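Local coordinates for acyl-CoA dehydrogenase domain protein Tcur3483 (Thermomonospora curvata, PDB 6WY9), which binds an FAD cofactor and probably acts as an acyl-CoA dehydrogenase-type oxidoreductase on a CH-CH group of its substrate, at residues R61-V66 with T183-W188; I206-D211 with S234-P239; V65-G70 with S137-F142; M120-E125 with W251-T256. All blocks are in the same frame, centred on the assembly; numbering follows the deposited sequence.

Interaction 1. Residues R61-V66 with T183-W188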
loop_
_atom_site.group_PDB
_atom_site.type_symbol
_atom_site.label_atom_id
_atom_site.label_comp_id
_atom_site.label_asym_id
_atom_site.label_seq_id
_atom_site.Cartn_x
_atom_site.Cartn_y
_atom_site.Cartn_z
ATOM N N ARG A 61 -3.973 -12.514 38.285
ATOM C CA ARG A 61 -3.249 -13.771 38.441
ATOM C C ARG A 61 -1.864 -13.726 37.840
ATOM O O ARG A 61 -1.177 -14.753 37.801
ATOM C CB ARG A 61 -4.052 -14.915 37.815
ATOM C CG ARG A 61 -5.332 -15.207 38.566
ATOM C CD ARG A 61 -5.248 -16.529 39.329
ATOM N NE ARG A 61 -5.701 -17.664 38.522
ATOM C CZ ARG A 61 -6.981 -17.970 38.327
ATOM N NH1 ARG A 61 -7.314 -19.016 37.584
ATOM N NH2 ARG A 61 -7.932 -17.221 38.876
ATOM N N PHE A 62 -1.428 -12.555 37.383
ATOM C CA PHE A 62 -0.109 -12.469 36.775
ATOM C C PHE A 62 0.974 -12.950 37.741
ATOM O O PHE A 62 1.748 -13.859 37.415
ATOM C CB PHE A 62 0.130 -11.040 36.302
ATOM C CG PHE A 62 1.509 -10.793 35.778
ATOM C CD1 PHE A 62 2.009 -11.531 34.718
ATOM C CD2 PHE A 62 2.298 -9.784 36.327
ATOM C CE1 PHE A 62 3.278 -11.287 34.233
ATOM C CE2 PHE A 62 3.572 -9.539 35.850
ATOM C CZ PHE A 62 4.071 -10.279 34.813
ATOM N N ARG A 63 1.013 -12.395 38.957
ATOM C CA ARG A 63 2.090 -12.745 39.884
ATOM C C ARG A 63 2.035 -14.214 40.252
ATOM O O ARG A 63 3.072 -14.844 40.486
ATOM C CB ARG A 63 2.019 -11.889 41.157
ATOM C CG ARG A 63 2.103 -10.406 40.934
ATOM C CD ARG A 63 3.380 -10.048 40.225
ATOM N NE ARG A 63 4.559 -10.593 40.897
ATOM C CZ ARG A 63 5.377 -9.868 41.658
ATOM N NH1 ARG A 63 5.148 -8.572 41.839
ATOM N NH2 ARG A 63 6.428 -10.449 42.228
ATOM N N GLU A 64 0.824 -14.760 40.356
ATOM C CA GLU A 64 0.636 -16.185 40.610
ATOM C C GLU A 64 1.346 -17.039 39.565
ATOM O O GLU A 64 2.034 -18.014 39.898
ATOM C CB GLU A 64 -0.858 -16.484 40.616
ATOM C CG GLU A 64 -1.265 -17.669 41.428
ATOM C CD GLU A 64 -2.755 -17.907 41.338
ATOM O OE1 GLU A 64 -3.162 -18.952 40.775
ATOM O OE2 GLU A 64 -3.512 -17.028 41.810
ATOM N N VAL A 65 1.159 -16.705 38.286
ATOM C CA VAL A 65 1.863 -17.417 37.221
ATOM C C VAL A 65 3.366 -17.205 37.344
ATOM O O VAL A 65 4.139 -18.168 37.374
ATOM C CB VAL A 65 1.348 -16.971 35.838
ATOM C CG1 VAL A 65 1.988 -17.807 34.723
ATOM C CG2 VAL A 65 -0.164 -17.059 35.774
ATOM N N VAL A 66 3.801 -15.937 37.407
ATOM C CA VAL A 66 5.234 -15.633 37.427
ATOM C C VAL A 66 5.928 -16.450 38.504
ATOM O O VAL A 66 6.962 -17.082 38.256
ATOM C CB VAL A 66 5.477 -14.125 37.628
ATOM C CG1 VAL A 66 6.963 -13.842 37.894
ATOM C CG2 VAL A 66 4.984 -13.312 36.412
ATOM N N THR A 183 0.765 -4.350 39.629
ATOM C CA THR A 183 1.184 -5.684 40.060
ATOM C C THR A 183 2.677 -5.800 40.287
ATOM O O THR A 183 3.127 -6.852 40.735
ATOM C CB THR A 183 0.766 -6.766 39.029
ATOM O OG1 THR A 183 1.431 -6.552 37.774
ATOM C CG2 THR A 183 -0.730 -6.739 38.795
ATOM N N ALA A 184 3.453 -4.768 39.980
ATOM C CA ALA A 184 4.899 -4.789 40.126
ATOM C C ALA A 184 5.317 -4.460 41.564
ATOM O O ALA A 184 4.565 -3.860 42.338
ATOM C CB ALA A 184 5.553 -3.794 39.161
ATOM N N ASP A 185 6.543 -4.867 41.903
ATOM C CA ASP A 185 7.192 -4.501 43.154
ATOM C C ASP A 185 8.101 -3.288 43.029
ATOM O O ASP A 185 8.406 -2.659 44.051
ATOM C CB ASP A 185 8.035 -5.663 43.680
ATOM C CG ASP A 185 7.265 -6.952 43.744
ATOM O OD1 ASP A 185 6.289 -7.033 44.516
ATOM O OD2 ASP A 185 7.626 -7.878 43.001
ATOM N N TYR A 186 8.574 -2.975 41.817
ATOM C CA TYR A 186 9.481 -1.850 41.605
ATOM C C TYR A 186 9.220 -1.202 40.254
ATOM O O TYR A 186 8.876 -1.881 39.281
ATOM C CB TYR A 186 10.941 -2.277 41.644
ATOM C CG TYR A 186 11.365 -2.876 42.962
ATOM C CD1 TYR A 186 11.662 -2.060 44.056
ATOM C CD2 TYR A 186 11.482 -4.245 43.104
ATOM C CE1 TYR A 186 12.055 -2.612 45.257
ATOM C CE2 TYR A 186 11.877 -4.805 44.295
ATOM C CZ TYR A 186 12.164 -3.986 45.364
ATOM O OH TYR A 186 12.557 -4.559 46.542
ATOM N N ILE A 187 9.411 0.121 40.205
ATOM C CA ILE A 187 9.372 0.890 38.971
ATOM C C ILE A 187 10.803 1.167 38.527
ATOM O O ILE A 187 11.644 1.616 39.323
ATOM C CB ILE A 187 8.591 2.211 39.143
ATOM C CG1 ILE A 187 7.282 1.971 39.902
ATOM C CG2 ILE A 187 8.289 2.829 37.786
ATOM C CD1 ILE A 187 6.226 1.118 39.140
ATOM N N TRP A 188 11.078 0.894 37.254
ATOM C CA TRP A 188 12.321 1.311 36.612
ATOM C C TRP A 188 12.063 2.720 36.093
ATOM O O TRP A 188 11.460 2.895 35.038
ATOM C CB TRP A 188 12.655 0.325 35.510
ATOM C CG TRP A 188 13.746 0.613 34.581
ATOM C CD1 TRP A 188 13.658 1.284 33.400
ATOM C CD2 TRP A 188 15.092 0.113 34.669
ATOM N NE1 TRP A 188 14.877 1.252 32.747
ATOM C CE2 TRP A 188 15.776 0.551 33.513
ATOM C CE3 TRP A 188 15.784 -0.644 35.621
ATOM C CZ2 TRP A 188 17.122 0.268 33.288
ATOM C CZ3 TRP A 188 17.119 -0.933 35.394
ATOM C CH2 TRP A 188 17.774 -0.475 34.239
#
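Arg63, in the first turn of helix 62-71, reaches across to the backbone and side chain of the loop that leads into strand 186-192. From CB the chain folds twice, at chi2 (-58°) and chi3, which lays its aliphatic part beside the Thr183 carbonyl: Arg63 CG lies 3.7 Å and Arg63 CD 3.2 Å from Thr183 O. At the tip, Arg63 NH1 donates to Thr183 O at 2.9 Å, a fairly straight bond (163° at the hydrogen) that runs in both the carbonyl and the guanidinium planes. Arg63 NH1 and NH2 also close end-on upon a single carboxylate oxygen, Asp185 OD2, at 2.8 and 2.9 Å. NH2 meets the syn lone pair of OD2, whereas NH1 comes from above the carboxylate plane, the two flat groups standing 72° apart. Phe62 CD2 adds a 3.6 Å contact with Thr183 OG1, a hydroxyl hydrogen-bonded to Val57 O. A methionine in place of Arg63 would probably leave Thr183 O without this donor and the Asp185 carboxylate without its countercharge. This helix of the N-terminal domain is thus tied to the middle domain by charge and directed hydrogen bonds, in a partly buried setting where Asp185 OD2 also accepts from Val141 N.

Interaction 2. Residues I206-D211 with S234-P239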
loop_
_atom_site.group_PDB
_atom_site.type_symbol
_atom_site.label_atom_id
_atom_site.label_comp_id
_atom_site.label_asym_id
_atom_site.label_seq_id
_atom_site.Cartn_x
_atom_site.Cartn_y
_atom_site.Cartn_z
ATOM N N ILE A 206 16.179 5.368 38.210
ATOM C CA ILE A 206 16.098 5.089 39.645
ATOM C C ILE A 206 15.046 4.010 39.916
ATOM O O ILE A 206 13.934 4.062 39.371
ATOM C CB ILE A 206 15.770 6.353 40.468
ATOM C CG1 ILE A 206 16.658 7.519 40.037
ATOM C CG2 ILE A 206 15.950 6.050 41.953
ATOM C CD1 ILE A 206 16.516 8.817 40.912
ATOM N N ILE A 207 15.383 3.046 40.779
ATOM C CA ILE A 207 14.434 1.990 41.136
ATOM C C ILE A 207 13.612 2.455 42.331
ATOM O O ILE A 207 14.160 2.775 43.393
ATOM C CB ILE A 207 15.136 0.652 41.427
ATOM C CG1 ILE A 207 15.988 0.214 40.226
ATOM C CG2 ILE A 207 14.094 -0.459 41.803
ATOM C CD1 ILE A 207 16.751 -1.096 40.472
ATOM N N VAL A 208 12.299 2.487 42.160
ATOM C CA VAL A 208 11.376 2.965 43.177
ATOM C C VAL A 208 10.503 1.799 43.619
ATOM O O VAL A 208 9.801 1.207 42.791
ATOM C CB VAL A 208 10.504 4.118 42.660
ATOM C CG1 VAL A 208 9.553 4.578 43.772
ATOM C CG2 VAL A 208 11.382 5.255 42.139
ATOM N N PRO A 209 10.480 1.450 44.905
ATOM C CA PRO A 209 9.559 0.402 45.366
ATOM C C PRO A 209 8.112 0.875 45.276
ATOM O O PRO A 209 7.800 2.040 45.548
ATOM C CB PRO A 209 9.994 0.169 46.818
ATOM C CG PRO A 209 10.533 1.491 47.236
ATOM C CD PRO A 209 11.214 2.074 46.020
ATOM N N THR A 210 7.222 -0.039 44.868
ATOM C CA THR A 210 5.825 0.327 44.686
ATOM C C THR A 210 5.085 0.442 46.006
ATOM O O THR A 210 3.931 0.880 46.007
ATOM C CB THR A 210 5.098 -0.673 43.754
ATOM O OG1 THR A 210 5.275 -2.037 44.198
ATOM C CG2 THR A 210 5.616 -0.524 42.343
ATOM N N ASP A 211 5.710 0.075 47.116
ATOM C CA ASP A 211 5.144 0.352 48.431
ATOM C C ASP A 211 5.681 1.644 49.034
ATOM O O ASP A 211 5.295 2.000 50.151
ATOM C CB ASP A 211 5.424 -0.811 49.385
ATOM C CG ASP A 211 6.902 -1.074 49.548
ATOM O OD1 ASP A 211 7.716 -0.311 48.982
ATOM O OD2 ASP A 211 7.253 -2.049 50.233
ATOM N N SER A 234 4.963 11.583 44.688
ATOM C CA SER A 234 4.784 12.805 45.456
ATOM C C SER A 234 5.710 12.721 46.664
ATOM O O SER A 234 5.395 12.041 47.645
ATOM C CB SER A 234 3.326 12.958 45.854
ATOM O OG SER A 234 3.122 14.220 46.439
ATOM N N GLY A 235 6.871 13.368 46.569
ATOM C CA GLY A 235 7.824 13.350 47.664
ATOM C C GLY A 235 8.415 11.996 47.936
ATOM O O GLY A 235 8.948 11.773 49.024
ATOM N N VAL A 236 8.339 11.072 46.976
ATOM C CA VAL A 236 8.859 9.730 47.204
ATOM C C VAL A 236 10.355 9.793 47.472
ATOM O O VAL A 236 11.105 10.467 46.757
ATOM C CB VAL A 236 8.578 8.815 46.007
ATOM C CG1 VAL A 236 9.176 7.441 46.269
ATOM C CG2 VAL A 236 7.087 8.729 45.737
ATOM N N ARG A 237 10.804 9.047 48.474
ATOM C CA ARG A 237 12.192 9.090 48.906
ATOM C C ARG A 237 12.847 7.732 48.697
ATOM O O ARG A 237 12.321 6.707 49.148
ATOM C CB ARG A 237 12.269 9.531 50.377
ATOM C CG ARG A 237 11.379 10.743 50.661
ATOM C CD ARG A 237 11.639 11.358 52.024
ATOM N NE ARG A 237 13.020 11.810 52.167
ATOM C CZ ARG A 237 13.403 13.081 52.129
ATOM N NH1 ARG A 237 12.505 14.040 51.958
ATOM N NH2 ARG A 237 14.685 13.383 52.270
ATOM N N VAL A 238 14.007 7.731 48.048
ATOM C CA VAL A 238 14.717 6.497 47.707
ATOM C C VAL A 238 16.201 6.708 47.978
ATOM O O VAL A 238 16.737 7.773 47.639
ATOM C CB VAL A 238 14.463 6.104 46.235
ATOM C CG1 VAL A 238 15.119 4.767 45.888
ATOM C CG2 VAL A 238 12.978 6.011 45.967
ATOM N N PRO A 239 16.903 5.749 48.580
ATOM C CA PRO A 239 18.346 5.929 48.786
ATOM C C PRO A 239 19.058 6.135 47.459
ATOM O O PRO A 239 18.641 5.615 46.416
ATOM C CB PRO A 239 18.783 4.622 49.470
ATOM C CG PRO A 239 17.686 3.686 49.289
ATOM C CD PRO A 239 16.424 4.475 49.131
#
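Strands 206-209 and 236-239 run at 120° between their N-to-C directions, their axes coming to 7.8 Å at closest, and no hydrogen bond joins them, so the contact is mainly side-chain packing between layers and not strand pairing within a sheet. Val238, whose CA lies 6.6 Å from that of Val208, splits its two methyls between several partners. Val238 CG1, placed anti to the backbone N by chi1 of -176°, approaches Ile206 CG2 at 4.2 Å. The same methyl, Val238 CG1, sits 3.3 Å from the carbonyl oxygen Ile207 O. That oxygen is buried here and has no hydrogen-bond partner in the model; a methyl is what it meets across the interface. Val238 CG2 turns along the other strand, to Val208 CG2 at 4.2 Å and to the ring carbon Pro209 CD at 4.3 Å. The two strands belong to different sheets, 206-209 to the mixed sheet that includes 186-192, and 236-239 to the antiparallel sheet that includes 168-176; their facing residues help fill the interior of the beta domain that forms the middle of the acyl-CoA dehydrogenase fold. Ile171 of strand 168-176 touches both Val208 and Val238 in the same apolar layer. Further along, Val208 CG1 meets Val236 CG1 at 3.8 Å, the two valines slanting across one another. The alternation of a strand is plain in 236-239: Val236 and Val238 point toward strand 206-209, while Arg237 between them points away and forms salt bridges with Asp165 and Glu168.

Interaction 3. Residues V65-G70 with S137-F142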
loop_
_atom_site.group_PDB
_atom_site.type_symbol
_atom_site.label_atom_id
_atom_site.label_comp_id
_atom_site.label_asym_id
_atom_site.label_seq_id
_atom_site.Cartn_x
_atom_site.Cartn_y
_atom_site.Cartn_z
ATOM N N VAL A 65 1.159 -16.705 38.286
ATOM C CA VAL A 65 1.863 -17.417 37.221
ATOM C C VAL A 65 3.366 -17.205 37.344
ATOM O O VAL A 65 4.139 -18.168 37.374
ATOM C CB VAL A 65 1.348 -16.971 35.838
ATOM C CG1 VAL A 65 1.988 -17.807 34.723
ATOM C CG2 VAL A 65 -0.164 -17.059 35.774
ATOM N N VAL A 66 3.801 -15.937 37.407
ATOM C CA VAL A 66 5.234 -15.633 37.427
ATOM C C VAL A 66 5.928 -16.450 38.504
ATOM O O VAL A 66 6.962 -17.082 38.256
ATOM C CB VAL A 66 5.477 -14.125 37.628
ATOM C CG1 VAL A 66 6.963 -13.842 37.894
ATOM C CG2 VAL A 66 4.984 -13.312 36.412
ATOM N N LYS A 67 5.365 -16.448 39.717
ATOM C CA LYS A 67 5.987 -17.181 40.816
ATOM C C LYS A 67 6.044 -18.672 40.522
ATOM O O LYS A 67 7.033 -19.337 40.854
ATOM C CB LYS A 67 5.245 -16.926 42.127
ATOM C CG LYS A 67 5.842 -17.676 43.305
ATOM C CD LYS A 67 7.362 -17.640 43.217
ATOM C CE LYS A 67 8.055 -18.224 44.446
ATOM N NZ LYS A 67 9.463 -18.676 44.123
ATOM N N MET A 68 5.003 -19.220 39.886
ATOM C CA MET A 68 5.062 -20.628 39.506
ATOM C C MET A 68 6.186 -20.877 38.508
ATOM O O MET A 68 7.046 -21.738 38.725
ATOM C CB MET A 68 3.715 -21.087 38.945
ATOM C CG MET A 68 2.783 -21.621 40.016
ATOM S SD MET A 68 1.333 -22.461 39.371
ATOM C CE MET A 68 0.366 -21.067 38.778
ATOM N N LEU A 69 6.193 -20.127 37.399
ATOM C CA LEU A 69 7.273 -20.261 36.419
ATOM C C LEU A 69 8.642 -20.125 37.070
ATOM O O LEU A 69 9.577 -20.864 36.739
ATOM C CB LEU A 69 7.129 -19.203 35.330
ATOM C CG LEU A 69 5.908 -19.267 34.431
ATOM C CD1 LEU A 69 5.795 -17.932 33.703
ATOM C CD2 LEU A 69 6.019 -20.452 33.478
ATOM N N GLY A 70 8.775 -19.171 37.995
ATOM C CA GLY A 70 10.077 -18.891 38.585
ATOM C C GLY A 70 10.591 -20.038 39.430
ATOM O O GLY A 70 11.715 -20.520 39.239
ATOM N N SER A 137 13.759 -16.026 40.682
ATOM C CA SER A 137 12.837 -16.891 41.416
ATOM C C SER A 137 11.380 -16.537 41.169
ATOM O O SER A 137 10.492 -17.158 41.764
ATOM C CB SER A 137 13.130 -16.800 42.907
ATOM O OG SER A 137 13.039 -15.442 43.307
ATOM N N GLY A 138 11.115 -15.552 40.322
ATOM C CA GLY A 138 9.760 -15.097 40.124
ATOM C C GLY A 138 9.172 -14.356 41.298
ATOM O O GLY A 138 7.950 -14.323 41.435
ATOM N N ASP A 139 10.001 -13.765 42.156
ATOM C CA ASP A 139 9.486 -13.016 43.293
ATOM C C ASP A 139 9.509 -11.504 43.092
ATOM O O ASP A 139 8.827 -10.793 43.836
ATOM C CB ASP A 139 10.268 -13.365 44.568
ATOM C CG ASP A 139 9.995 -14.782 45.034
ATOM O OD1 ASP A 139 8.829 -15.097 45.366
ATOM O OD2 ASP A 139 10.941 -15.592 45.030
ATOM N N ILE A 140 10.259 -10.994 42.118
ATOM C CA ILE A 140 10.344 -9.561 41.875
ATOM C C ILE A 140 9.890 -9.279 40.453
ATOM O O ILE A 140 10.439 -9.849 39.499
ATOM C CB ILE A 140 11.765 -9.020 42.073
ATOM C CG1 ILE A 140 12.217 -9.183 43.516
ATOM C CG2 ILE A 140 11.812 -7.540 41.658
ATOM C CD1 ILE A 140 13.704 -9.059 43.663
ATOM N N VAL A 141 8.918 -8.386 40.311
ATOM C CA VAL A 141 8.475 -7.930 38.999
ATOM C C VAL A 141 8.653 -6.421 38.924
ATOM O O VAL A 141 8.452 -5.714 39.919
ATOM C CB VAL A 141 7.015 -8.342 38.701
ATOM C CG1 VAL A 141 6.439 -7.545 37.503
ATOM C CG2 VAL A 141 6.926 -9.858 38.426
ATOM N N PHE A 142 9.062 -5.939 37.748
ATOM C CA PHE A 142 9.352 -4.540 37.482
ATOM C C PHE A 142 8.336 -3.978 36.511
ATOM O O PHE A 142 7.808 -4.700 35.667
ATOM C CB PHE A 142 10.739 -4.339 36.862
ATOM C CG PHE A 142 11.863 -4.175 37.877
ATOM C CD1 PHE A 142 12.395 -5.275 38.514
ATOM C CD2 PHE A 142 12.400 -2.911 38.168
ATOM C CE1 PHE A 142 13.437 -5.132 39.451
ATOM C CE2 PHE A 142 13.439 -2.761 39.089
ATOM C CZ PHE A 142 13.954 -3.889 39.729
#
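Lys67 and Asp139 meet at a slant where helix 62-71 passes the Schellman motif that ends helix 125-136, with Gly138 at the positive-phi position (phi 70°). Leaving the backbone with CG anti to N (chi1 179°), the lysine chain bends at chi2 and is otherwise extended, which carries its tip over the turn. Lys67 NZ donates to Ser137 O at 3.0 Å, in the plane of that carbonyl, and forms a salt bridge of 3.5 Å with Asp139 OD2. The other carboxylate oxygen, Asp139 OD1, lies against the aliphatic chain instead, 3.4 Å from Lys67 CE. A leucine in place of Lys67 would probably leave Ser137 O without this side-chain donor and the Asp139 carboxylate without its nearby positive charge. Deeper in the contact, Val66 is directed toward the loop, and Val66 CG1 packs on Val141 CG2 at 4.0 Å; Val141 in turn also touches Phe62 and Arg63 of the same helix. The backbones come close because two glycines face each other: the CA atoms of Gly70 and Gly138 are 4.1 Å apart, and a modelled CB on Gly70 would clash with Ser137 O, as one on Gly138 would with Val66 O. The close fit also brings Lys67 CA to 3.5 Å from Gly138 O, a CA-H...O contact with an angle of 131° at the hydrogen.

Interaction 4. Residues M120-E125 with W251-T256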
loop_
_atom_site.group_PDB
_atom_site.type_symbol
_atom_site.label_atom_id
_atom_site.label_comp_id
_atom_site.label_asym_id
_atom_site.label_seq_id
_atom_site.Cartn_x
_atom_site.Cartn_y
_atom_site.Cartn_z
ATOM N N MET A 120 22.480 -6.578 34.620
ATOM C CA MET A 120 23.702 -7.376 34.575
ATOM C C MET A 120 24.849 -6.568 33.978
ATOM O O MET A 120 26.019 -6.818 34.285
ATOM C CB MET A 120 23.474 -8.677 33.786
ATOM C CG MET A 120 22.281 -9.512 34.258
ATOM S SD MET A 120 21.937 -10.998 33.261
ATOM C CE MET A 120 22.200 -10.383 31.598
ATOM N N LYS A 121 24.525 -5.581 33.148
ATOM C CA LYS A 121 25.514 -4.771 32.457
ATOM C C LYS A 121 25.922 -3.537 33.261
ATOM O O LYS A 121 27.115 -3.281 33.454
ATOM C CB LYS A 121 24.953 -4.369 31.094
ATOM C CG LYS A 121 25.933 -3.649 30.186
ATOM C CD LYS A 121 25.228 -3.206 28.891
ATOM C CE LYS A 121 26.221 -2.588 27.912
ATOM N NZ LYS A 121 27.289 -3.556 27.602
ATOM N N TYR A 122 24.945 -2.778 33.756
ATOM C CA TYR A 122 25.193 -1.485 34.380
ATOM C C TYR A 122 24.970 -1.476 35.887
ATOM O O TYR A 122 25.110 -0.422 36.511
ATOM C CB TYR A 122 24.306 -0.416 33.721
ATOM C CG TYR A 122 24.626 -0.189 32.261
ATOM C CD1 TYR A 122 25.834 0.381 31.882
ATOM C CD2 TYR A 122 23.729 -0.555 31.259
ATOM C CE1 TYR A 122 26.142 0.594 30.557
ATOM C CE2 TYR A 122 24.027 -0.346 29.921
ATOM C CZ TYR A 122 25.239 0.235 29.582
ATOM O OH TYR A 122 25.570 0.452 28.267
ATOM N N GLY A 123 24.621 -2.601 36.491
ATOM C CA GLY A 123 24.320 -2.608 37.907
ATOM C C GLY A 123 25.570 -2.724 38.755
ATOM O O GLY A 123 26.586 -3.265 38.333
ATOM N N THR A 124 25.496 -2.205 39.977
ATOM C CA THR A 124 26.553 -2.513 40.924
ATOM C C THR A 124 26.453 -3.976 41.323
ATOM O O THR A 124 25.394 -4.602 41.210
ATOM C CB THR A 124 26.462 -1.644 42.177
ATOM O OG1 THR A 124 25.213 -1.899 42.839
ATOM C CG2 THR A 124 26.545 -0.183 41.805
ATOM N N GLU A 125 27.577 -4.532 41.793
ATOM C CA GLU A 125 27.511 -5.862 42.381
ATOM C C GLU A 125 26.405 -5.916 43.429
ATOM O O GLU A 125 25.636 -6.882 43.495
ATOM C CB GLU A 125 28.873 -6.249 42.983
ATOM C CG GLU A 125 29.979 -6.483 41.941
ATOM C CD GLU A 125 29.555 -7.426 40.811
ATOM O OE1 GLU A 125 29.377 -6.963 39.660
ATOM O OE2 GLU A 125 29.395 -8.638 41.073
ATOM N N TRP A 251 20.500 7.793 29.967
ATOM C CA TRP A 251 19.992 7.592 28.619
ATOM C C TRP A 251 20.527 6.296 28.018
ATOM O O TRP A 251 19.788 5.575 27.341
ATOM C CB TRP A 251 20.314 8.792 27.727
ATOM C CG TRP A 251 19.531 8.746 26.440
ATOM C CD1 TRP A 251 20.020 8.481 25.198
ATOM C CD2 TRP A 251 18.116 8.939 26.283
ATOM N NE1 TRP A 251 19.003 8.509 24.273
ATOM C CE2 TRP A 251 17.825 8.783 24.911
ATOM C CE3 TRP A 251 17.066 9.232 27.172
ATOM C CZ2 TRP A 251 16.519 8.907 24.394
ATOM C CZ3 TRP A 251 15.767 9.357 26.663
ATOM C CH2 TRP A 251 15.508 9.183 25.283
ATOM N N LYS A 252 21.791 5.958 28.274
ATOM C CA LYS A 252 22.302 4.704 27.736
ATOM C C LYS A 252 21.591 3.495 28.339
ATOM O O LYS A 252 21.488 2.462 27.680
ATOM C CB LYS A 252 23.815 4.598 27.938
ATOM C CG LYS A 252 24.617 5.392 26.900
ATOM C CD LYS A 252 23.741 5.899 25.722
ATOM C CE LYS A 252 23.356 4.779 24.744
ATOM N NZ LYS A 252 22.457 5.231 23.633
ATOM N N LEU A 253 21.120 3.590 29.583
ATOM C CA LEU A 253 20.348 2.496 30.157
ATOM C C LEU A 253 18.994 2.395 29.487
ATOM O O LEU A 253 18.525 1.297 29.169
ATOM C CB LEU A 253 20.169 2.697 31.658
ATOM C CG LEU A 253 21.333 2.328 32.579
ATOM C CD1 LEU A 253 22.687 2.886 32.120
ATOM C CD2 LEU A 253 21.003 2.838 33.958
ATOM N N ILE A 254 18.332 3.537 29.294
ATOM C CA ILE A 254 17.040 3.518 28.627
ATOM C C ILE A 254 17.163 2.832 27.273
ATOM O O ILE A 254 16.363 1.951 26.929
ATOM C CB ILE A 254 16.472 4.941 28.510
ATOM C CG1 ILE A 254 16.079 5.428 29.910
ATOM C CG2 ILE A 254 15.290 4.939 27.528
ATOM C CD1 ILE A 254 15.771 6.918 30.018
ATOM N N THR A 255 18.189 3.192 26.499
ATOM C CA THR A 255 18.304 2.608 25.167
ATOM C C THR A 255 18.615 1.115 25.245
ATOM O O THR A 255 18.032 0.313 24.505
ATOM C CB THR A 255 19.383 3.323 24.352
ATOM O OG1 THR A 255 20.648 2.893 24.813
ATOM C CG2 THR A 255 19.284 4.817 24.522
ATOM N N THR A 256 19.535 0.727 26.131
ATOM C CA THR A 256 19.824 -0.691 26.307
ATOM C C THR A 256 18.550 -1.487 26.568
ATOM O O THR A 256 18.302 -2.504 25.910
ATOM C CB THR A 256 20.816 -0.891 27.442
ATOM O OG1 THR A 256 22.026 -0.193 27.124
ATOM C CG2 THR A 256 21.106 -2.380 27.637
#
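The Tyr122 ring is the centre of this contact, with Leu253 and Thr256 meeting it from helix 250-260. Leu253 CD1 lies over one face of the Tyr122 ring, 3.8 Å from its centroid and 20° off the ring normal, a CH-pi contact displaced toward Tyr122 CG, the ring atom that Leu253 CD1 approaches to 3.6 Å. The opposite face is taken by Lys121 of the same helix, whose CG stands 3.8 Å above the ring centre, leaving the phenol sandwiched between two aliphatic groups. Tyr122 and Leu253 run past one another in opposite directions.

One polar atom meets the ring at its edge: Thr256 OG1 lies near the ring plane, 3.4 Å from Tyr122 CE2, as a van der Waals neighbour. Its hydrogen bond is made within its own helix: Thr256 OG1 donates back to Lys252 O at 2.8 Å, which fixes the hydroxyl's rotation. Lys252 O also accepts from Thr256 N and Thr255 OG1.

No hydrogen bond crosses between the segments, and the contact lies toward the surface, with Leu253 as its buried member, resting also on Ile205 of strand 203-209. Helix-end packing here joins the C-terminal end of helix 109-122, in the N-terminal helical domain, to helix 250-260 of the C-terminal helical domain, consistent with the three-domain acyl-CoA dehydrogenase fold.

How the interactions relate
Interactions 1 and 3 share helix 62-71, and their centres lie about 7 Å apart. The loop 137-142 and the loop before strand 186-192 are joined directly, Asp185 N to Val141 O at 2.9 Å. From there the mixed sheet leads to interaction 2, about 17 Å away between centres: Ile187 N probably bonds to Val208 O at 2.8 Å, and Ala184 O to Thr210 OG1 at 2.7 Å. Interaction 4 stands apart, touching interaction 1 through Trp188 CZ2 and Leu253 CB at 4.2 Å. All four lie outside the flavin pocket: side chains of Ala184, Val141, Val208 and Leu253 lie about 10, 11, 13 and 13 Å from the bound dihydroflavine-adenine dinucleotide.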